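Local coordinates for esterase YbfF (Escherichia coli, PDB 3BF7), which probably hydrolyses ester or thioester bonds as an alpha/beta hydrolase whose helical cap helps form the substrate-binding crevice, at residues A[110-124]-A[199-213]. The protein carries 1 engineered substitution. Numbering follows the deposited sequence.
Sequences VAIDIAPVDYHVRRH and LFIPGGNSPYVSEQY
A chi1 of -154° swings the D113 carboxylate away from its own N, toward S206 and G203. S206 OG donates to the syn lone pair of D113 OD1 at 2.6 Å. G203 N reaches D113 OD2 at 2.8 Å from above the carboxylate plane. D113 OD1 is also hydrogen-bonded to H234 ND1. This geometry is consistent with D113 being the acid of a Ser-His-Asp triad with S89 and H234, and the bonds from S206 and G203 help hold the carboxylate's rotation. D113 follows strand 106-112, which runs parallel to strand 198-201 in the central sheet of the alpha/beta hydrolase fold. A111 bridges the strands: its N donates to L199 O at 2.8 Å, and its O accepts from I201 N. Beyond the strands, Y119 OH donates to Y208 O at 2.7 Å and accepts from A115 N. The Y119 ring sets an edge on the face of Y213, planes at 82°, and takes the edge of Y208 on its own face. A leucine at Y119 would probably leave Y208 O without this donor and the Y213 face without its edge partner. R123, bent at chi3 (-72°), lays its guanidinium over one face of Y208. This cation-pi stack has R123 CZ 4.0 Å from the ring centroid.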
# COMPACT_ATOMS: atom_id res chain seq x y z
N VAL A 110 3.60 10.04 0.82
CA VAL A 110 4.73 9.11 0.92
C VAL A 110 4.37 7.85 0.14
O VAL A 110 3.32 7.24 0.39
CB VAL A 110 5.03 8.71 2.38
CG1 VAL A 110 6.22 7.77 2.43
CG2 VAL A 110 5.30 9.95 3.21
N ALA A 111 5.23 7.46 -0.79
CA ALA A 111 5.02 6.27 -1.61
C ALA A 111 6.18 5.32 -1.31
O ALA A 111 7.34 5.63 -1.60
CB ALA A 111 5.00 6.64 -3.08
N ILE A 112 5.86 4.17 -0.73
CA ILE A 112 6.86 3.18 -0.35
C ILE A 112 7.06 2.12 -1.43
O ILE A 112 6.12 1.44 -1.84
CB ILE A 112 6.49 2.51 0.99
CG1 ILE A 112 6.25 3.59 2.06
CG2 ILE A 112 7.61 1.58 1.44
CD1 ILE A 112 5.78 3.05 3.40
N ASP A 113 8.32 2.01 -1.87
CA ASP A 113 8.79 1.10 -2.92
C ASP A 113 7.82 0.91 -4.08
O ASP A 113 7.35 -0.19 -4.36
CB ASP A 113 9.20 -0.26 -2.36
CG ASP A 113 10.23 -0.94 -3.24
OD1 ASP A 113 10.02 -2.11 -3.63
OD2 ASP A 113 11.25 -0.29 -3.56
N ILE A 114 7.58 2.01 -4.77
CA ILE A 114 6.68 2.02 -5.91
C ILE A 114 6.93 3.25 -6.78
O ILE A 114 7.33 4.31 -6.28
CB ILE A 114 5.20 2.01 -5.41
CG1 ILE A 114 4.23 1.80 -6.57
CG2 ILE A 114 4.89 3.31 -4.68
CD1 ILE A 114 4.34 0.43 -7.20
N ALA A 115 6.69 3.10 -8.07
CA ALA A 115 6.84 4.20 -9.02
C ALA A 115 5.54 4.29 -9.82
O ALA A 115 4.85 3.28 -10.00
CB ALA A 115 8.01 3.94 -9.96
N PRO A 116 5.19 5.49 -10.29
CA PRO A 116 3.96 5.68 -11.07
C PRO A 116 4.19 5.25 -12.51
O PRO A 116 4.30 6.08 -13.42
CB PRO A 116 3.70 7.18 -10.92
CG PRO A 116 5.08 7.75 -10.88
CD PRO A 116 5.82 6.78 -9.97
N VAL A 117 4.28 3.94 -12.69
CA VAL A 117 4.53 3.35 -14.00
C VAL A 117 3.83 2.01 -14.15
O VAL A 117 3.48 1.35 -13.17
CB VAL A 117 6.05 3.08 -14.20
CG1 VAL A 117 6.83 4.38 -14.10
CG2 VAL A 117 6.54 2.07 -13.17
N ASP A 118 3.62 1.62 -15.40
CA ASP A 118 3.04 0.32 -15.73
C ASP A 118 4.28 -0.56 -15.84
O ASP A 118 5.11 -0.36 -16.73
CB ASP A 118 2.33 0.39 -17.08
CG ASP A 118 1.66 -0.92 -17.46
OD1 ASP A 118 2.03 -1.99 -16.92
OD2 ASP A 118 0.75 -0.89 -18.32
N TYR A 119 4.42 -1.53 -14.94
CA TYR A 119 5.61 -2.39 -14.97
C TYR A 119 5.63 -3.39 -16.12
O TYR A 119 6.68 -3.95 -16.42
CB TYR A 119 5.77 -3.09 -13.62
CG TYR A 119 6.14 -2.14 -12.50
CD1 TYR A 119 7.45 -1.67 -12.37
CD2 TYR A 119 5.20 -1.71 -11.58
CE1 TYR A 119 7.80 -0.79 -11.35
CE2 TYR A 119 5.54 -0.83 -10.55
CZ TYR A 119 6.84 -0.38 -10.44
OH TYR A 119 7.17 0.47 -9.41
N HIS A 120 4.48 -3.61 -16.75
CA HIS A 120 4.40 -4.51 -17.90
C HIS A 120 5.01 -5.89 -17.70
O HIS A 120 5.69 -6.41 -18.60
CB HIS A 120 5.07 -3.86 -19.12
CG HIS A 120 4.32 -2.68 -19.67
ND1 HIS A 120 3.05 -2.79 -20.21
CD2 HIS A 120 4.67 -1.38 -19.79
CE1 HIS A 120 2.65 -1.60 -20.63
NE2 HIS A 120 3.62 -0.73 -20.39
N VAL A 121 4.78 -6.49 -16.54
CA VAL A 121 5.28 -7.83 -16.25
C VAL A 121 4.31 -8.52 -15.31
O VAL A 121 3.47 -7.88 -14.68
CB VAL A 121 6.67 -7.81 -15.53
CG1 VAL A 121 7.73 -7.23 -16.45
CG2 VAL A 121 6.57 -7.02 -14.23
N ARG A 122 4.41 -9.85 -15.24
CA ARG A 122 3.59 -10.61 -14.31
C ARG A 122 4.59 -11.00 -13.23
O ARG A 122 5.59 -11.67 -13.50
CB ARG A 122 2.99 -11.85 -14.97
CG ARG A 122 1.92 -11.53 -16.01
CD ARG A 122 1.08 -12.74 -16.35
NE ARG A 122 0.20 -13.14 -15.25
CZ ARG A 122 -0.99 -12.62 -15.01
NH1 ARG A 122 -1.48 -11.66 -15.79
NH2 ARG A 122 -1.71 -13.06 -13.98
N ARG A 123 4.33 -10.56 -12.00
CA ARG A 123 5.22 -10.83 -10.87
C ARG A 123 4.60 -11.64 -9.75
O ARG A 123 5.25 -11.85 -8.72
CB ARG A 123 5.71 -9.50 -10.27
CG ARG A 123 6.98 -8.94 -10.87
CD ARG A 123 7.57 -7.87 -9.97
NE ARG A 123 6.80 -6.63 -9.98
CZ ARG A 123 7.28 -5.46 -10.39
NH1 ARG A 123 8.53 -5.37 -10.82
NH2 ARG A 123 6.52 -4.37 -10.36
N HIS A 124 3.37 -12.11 -9.93
CA HIS A 124 2.70 -12.84 -8.87
C HIS A 124 2.09 -14.17 -9.26
O HIS A 124 1.27 -14.71 -8.52
CB HIS A 124 1.59 -11.97 -8.26
CG HIS A 124 2.09 -10.70 -7.64
ND1 HIS A 124 2.45 -9.60 -8.38
CD2 HIS A 124 2.32 -10.38 -6.34
CE1 HIS A 124 2.88 -8.65 -7.57
NE2 HIS A 124 2.81 -9.10 -6.33
N LEU A 199 7.50 12.25 -1.00
CA LEU A 199 8.57 11.35 -0.59
C LEU A 199 8.40 9.94 -1.13
O LEU A 199 7.34 9.33 -0.99
CB LEU A 199 8.65 11.28 0.95
CG LEU A 199 9.71 10.33 1.52
CD1 LEU A 199 11.10 10.85 1.18
CD2 LEU A 199 9.53 10.21 3.03
N PHE A 200 9.46 9.43 -1.76
CA PHE A 200 9.49 8.07 -2.27
C PHE A 200 10.53 7.33 -1.46
O PHE A 200 11.64 7.84 -1.26
CB PHE A 200 9.86 8.06 -3.76
CG PHE A 200 8.76 8.56 -4.64
CD1 PHE A 200 8.48 9.92 -4.70
CD2 PHE A 200 7.95 7.68 -5.34
CE1 PHE A 200 7.40 10.40 -5.45
CE2 PHE A 200 6.87 8.14 -6.08
CZ PHE A 200 6.59 9.50 -6.14
N ILE A 201 10.18 6.15 -0.97
CA ILE A 201 11.09 5.35 -0.15
C ILE A 201 11.30 3.99 -0.80
O ILE A 201 10.56 3.03 -0.53
CB ILE A 201 10.54 5.16 1.28
CG1 ILE A 201 10.26 6.52 1.92
CG2 ILE A 201 11.55 4.38 2.13
CD1 ILE A 201 9.61 6.43 3.30
N PRO A 202 12.31 3.88 -1.67
CA PRO A 202 12.60 2.61 -2.33
C PRO A 202 13.45 1.68 -1.48
O PRO A 202 14.21 2.12 -0.60
CB PRO A 202 13.38 3.03 -3.58
CG PRO A 202 13.11 4.50 -3.73
CD PRO A 202 13.05 4.98 -2.31
N GLY A 203 13.32 0.38 -1.72
CA GLY A 203 14.15 -0.59 -1.04
C GLY A 203 15.38 -0.72 -1.91
O GLY A 203 15.27 -0.86 -3.13
N GLY A 204 16.57 -0.68 -1.30
CA GLY A 204 17.81 -0.80 -2.05
C GLY A 204 17.96 -2.10 -2.81
O GLY A 204 18.68 -2.16 -3.81
N ASN A 205 17.29 -3.15 -2.34
CA ASN A 205 17.36 -4.45 -3.00
C ASN A 205 16.07 -4.76 -3.74
O ASN A 205 15.66 -5.92 -3.84
CB ASN A 205 17.64 -5.56 -1.98
CG ASN A 205 18.94 -5.37 -1.24
OD1 ASN A 205 19.95 -4.97 -1.83
ND2 ASN A 205 18.94 -5.66 0.05
N SER A 206 15.43 -3.72 -4.27
CA SER A 206 14.19 -3.88 -5.02
C SER A 206 14.25 -3.09 -6.33
O SER A 206 14.82 -2.01 -6.38
CB SER A 206 13.00 -3.38 -4.20
OG SER A 206 11.83 -3.35 -5.00
N PRO A 207 13.63 -3.63 -7.39
CA PRO A 207 13.62 -2.97 -8.70
C PRO A 207 12.42 -2.05 -8.95
O PRO A 207 12.30 -1.46 -10.02
CB PRO A 207 13.61 -4.15 -9.66
CG PRO A 207 12.66 -5.08 -8.97
CD PRO A 207 13.10 -5.00 -7.50
N TYR A 208 11.52 -1.93 -7.97
CA TYR A 208 10.33 -1.11 -8.15
C TYR A 208 10.57 0.37 -8.45
O TYR A 208 9.76 0.99 -9.15
CB TYR A 208 9.41 -1.24 -6.93
CG TYR A 208 8.54 -2.48 -6.93
CD1 TYR A 208 7.18 -2.40 -7.21
CD2 TYR A 208 9.07 -3.73 -6.62
CE1 TYR A 208 6.36 -3.53 -7.19
CE2 TYR A 208 8.26 -4.88 -6.60
CZ TYR A 208 6.91 -4.77 -6.88
OH TYR A 208 6.12 -5.89 -6.83
N VAL A 209 11.65 0.95 -7.94
CA VAL A 209 11.92 2.37 -8.19
C VAL A 209 13.30 2.61 -8.79
O VAL A 209 13.97 3.60 -8.46
CB VAL A 209 11.78 3.21 -6.90
CG1 VAL A 209 11.58 4.69 -7.25
CG2 VAL A 209 10.62 2.71 -6.06
N SER A 210 13.72 1.72 -9.68
CA SER A 210 15.03 1.86 -10.32
C SER A 210 15.05 2.99 -11.35
O SER A 210 14.02 3.56 -11.69
CB SER A 210 15.42 0.54 -10.98
OG SER A 210 14.46 0.15 -11.94
N GLU A 211 16.25 3.29 -11.83
CA GLU A 211 16.49 4.36 -12.80
C GLU A 211 15.62 4.38 -14.05
O GLU A 211 15.30 5.46 -14.55
CB GLU A 211 17.97 4.35 -13.21
CG GLU A 211 18.35 5.41 -14.23
CD GLU A 211 18.12 6.82 -13.73
OE1 GLU A 211 18.60 7.15 -12.62
OE2 GLU A 211 17.46 7.61 -14.44
N GLN A 212 15.24 3.22 -14.58
CA GLN A 212 14.44 3.21 -15.79
C GLN A 212 13.05 3.81 -15.63
O GLN A 212 12.36 4.06 -16.62
CB GLN A 212 14.32 1.79 -16.38
CG GLN A 212 13.49 0.81 -15.58
CD GLN A 212 14.31 0.00 -14.60
OE1 GLN A 212 13.89 -1.05 -14.13
NE2 GLN A 212 15.50 0.50 -14.29
N TYR A 213 12.63 4.04 -14.39
CA TYR A 213 11.31 4.61 -14.14
C TYR A 213 11.41 6.06 -13.68
O TYR A 213 10.39 6.73 -13.48
CB TYR A 213 10.58 3.81 -13.05
CG TYR A 213 10.55 2.33 -13.32
CD1 TYR A 213 9.99 1.82 -14.49
CD2 TYR A 213 11.11 1.43 -12.41
CE1 TYR A 213 9.99 0.45 -14.75
CE2 TYR A 213 11.12 0.06 -12.66
CZ TYR A 213 10.56 -0.42 -13.83
OH TYR A 213 10.58 -1.77 -14.10
O HOH W 1 13.06 0.06 -5.65
O HOH W 2 9.49 -3.51 -15.90
O HOH W 3 10.53 -3.42 -11.78